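PDB 1NBC: cellulosomal scaffolding protein A from Clostridium thermocellum, which probably anchors the cellulosome to cellulose through this family 3a cellulose-binding domain of the scaffolding subunit. Local coordinates for residues A59-N64 and H106-G111. Sequence-based numbering, arbitrary orientation.
Sequences AIIGSN and HVQIQG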
loop_
_atom_site.group_PDB
_atom_site.type_symbol
_atom_site.label_atom_id
_atom_site.label_comp_id
_atom_site.label_asym_id
_atom_site.label_seq_id
_atom_site.Cartn_x
_atom_site.Cartn_y
_atom_site.Cartn_z
ATOM N N ALA A 59 2.891 27.425 -0.055
ATOM C CA ALA A 59 3.914 28.296 -0.598
ATOM C C ALA A 59 5.287 27.719 -0.387
ATOM O O ALA A 59 5.494 26.921 0.533
ATOM C CB ALA A 59 3.838 29.667 0.046
ATOM N N ILE A 60 6.203 28.097 -1.278
ATOM C CA ILE A 60 7.596 27.697 -1.212
ATOM C C ILE A 60 8.360 28.884 -0.617
ATOM O O ILE A 60 8.249 29.996 -1.116
ATOM C CB ILE A 60 8.170 27.363 -2.622
ATOM C CG1 ILE A 60 7.426 26.164 -3.222
ATOM C CG2 ILE A 60 9.666 27.038 -2.515
ATOM C CD1 ILE A 60 7.813 25.848 -4.654
ATOM N N ILE A 61 9.011 28.673 0.524
ATOM C CA ILE A 61 9.784 29.721 1.177
ATOM C C ILE A 61 11.271 29.400 1.011
ATOM O O ILE A 61 11.723 28.313 1.417
ATOM C CB ILE A 61 9.457 29.806 2.696
ATOM C CG1 ILE A 61 7.945 29.826 2.934
ATOM C CG2 ILE A 61 10.093 31.045 3.302
ATOM C CD1 ILE A 61 7.250 31.012 2.318
ATOM N N GLY A 62 12.010 30.316 0.383
ATOM C CA GLY A 62 13.433 30.118 0.176
ATOM C C GLY A 62 14.236 30.332 1.453
ATOM O O GLY A 62 13.709 30.836 2.445
ATOM N N SER A 63 15.522 29.995 1.426
ATOM C CA SER A 63 16.398 30.150 2.592
ATOM C C SER A 63 16.589 31.617 2.955
ATOM O O SER A 63 16.922 31.942 4.091
ATOM C CB SER A 63 17.756 29.505 2.311
ATOM O OG SER A 63 18.241 29.932 1.050
ATOM N N ASN A 64 16.407 32.489 1.971
ATOM C CA ASN A 64 16.534 33.934 2.142
ATOM C C ASN A 64 15.163 34.567 2.375
ATOM O O ASN A 64 15.008 35.779 2.249
ATOM C CB ASN A 64 17.173 34.562 0.902
ATOM C CG ASN A 64 16.271 34.478 -0.331
ATOM O OD1 ASN A 64 15.314 33.699 -0.377
ATOM N ND2 ASN A 64 16.581 35.284 -1.337
ATOM N N HIS A 106 11.739 25.541 1.888
ATOM C CA HIS A 106 10.724 24.660 2.436
ATOM C C HIS A 106 9.373 25.027 1.893
ATOM O O HIS A 106 9.184 26.123 1.365
ATOM C CB HIS A 106 10.715 24.640 3.969
ATOM C CG HIS A 106 10.012 25.804 4.590
ATOM N ND1 HIS A 106 10.666 26.970 4.924
ATOM C CD2 HIS A 106 8.719 25.980 4.935
ATOM C CE1 HIS A 106 9.801 27.815 5.453
ATOM N NE2 HIS A 106 8.613 27.244 5.472
ATOM N N VAL A 107 8.460 24.070 1.959
ATOM C CA VAL A 107 7.103 24.288 1.500
ATOM C C VAL A 107 6.139 24.109 2.662
ATOM O O VAL A 107 6.319 23.230 3.498
ATOM C CB VAL A 107 6.728 23.344 0.341
ATOM C CG1 VAL A 107 6.660 21.906 0.810
ATOM C CG2 VAL A 107 5.424 23.768 -0.266
ATOM N N GLN A 108 5.221 25.062 2.793
ATOM C CA GLN A 108 4.206 25.025 3.825
ATOM C C GLN A 108 2.887 24.752 3.144
ATOM O O GLN A 108 2.594 25.348 2.108
ATOM C CB GLN A 108 4.137 26.354 4.556
ATOM C CG GLN A 108 5.195 26.523 5.624
ATOM C CD GLN A 108 5.133 27.894 6.290
ATOM O OE1 GLN A 108 6.174 28.514 6.560
ATOM N NE2 GLN A 108 3.913 28.382 6.551
ATOM N N ILE A 109 2.124 23.818 3.696
ATOM C CA ILE A 109 0.832 23.438 3.143
ATOM C C ILE A 109 -0.226 23.435 4.242
ATOM O O ILE A 109 -0.126 22.691 5.225
ATOM C CB ILE A 109 0.880 22.015 2.550
ATOM C CG1 ILE A 109 2.016 21.888 1.546
ATOM C CG2 ILE A 109 -0.436 21.670 1.889
ATOM C CD1 ILE A 109 2.490 20.475 1.403
ATOM N N GLN A 110 -1.223 24.297 4.094
ATOM C CA GLN A 110 -2.308 24.372 5.049
ATOM C C GLN A 110 -3.465 23.661 4.394
ATOM O O GLN A 110 -4.056 24.169 3.442
ATOM C CB GLN A 110 -2.616 25.827 5.371
ATOM C CG GLN A 110 -1.402 26.530 5.951
ATOM C CD GLN A 110 -1.599 28.002 6.106
ATOM O OE1 GLN A 110 -1.091 28.793 5.312
ATOM N NE2 GLN A 110 -2.321 28.395 7.143
ATOM N N GLY A 111 -3.696 22.425 4.833
ATOM C CA GLY A 111 -4.739 21.601 4.244
ATOM C C GLY A 111 -5.996 21.424 5.059
ATOM O O GLY A 111 -6.062 21.732 6.247
#
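The backbone carbonyl of A59 takes two contacts from the strand opposite. Q108 N donates to A59 O at 2.9 Å, and V107 CA brings its hydrogen to A59 O at 3.2 Å as a CA-H...O contact. H106 O is approached in the same way: I61 N donates to it at 2.7 Å, nearly straight (166°), and I60 CA lies close by. The return bonds are A59 N to Q108 O and H106 N to I61 O. A59–Q108 and I61–H106 are thus hydrogen-bonded antiparallel pairs, with the non-hydrogen-bonded pair I60–V107 between them.

On the face of A59, I61 and Q108, the H106 imidazole stands beside I61. I61 CB sits over one ring face, 3.4 Å from H106 CE1, a CH-pi type contact. The H106 chi1 of 80° sets CG between the backbone N and carbonyl carbon, and the ring reaches along its own strand. There H106 NE2 donates to Q108 OE1 at 3.0 Å, in the ring plane and on a lone pair of the amide oxygen. I60 and V107 pack loosely on the other face, where both also touch I70.

The contact joins strands 51-61 and 106-115 within one sheet of the beta sandwich. The NE2 bond implies a protonated NE2 and fixes the ring's rotation, keeping its face against I61.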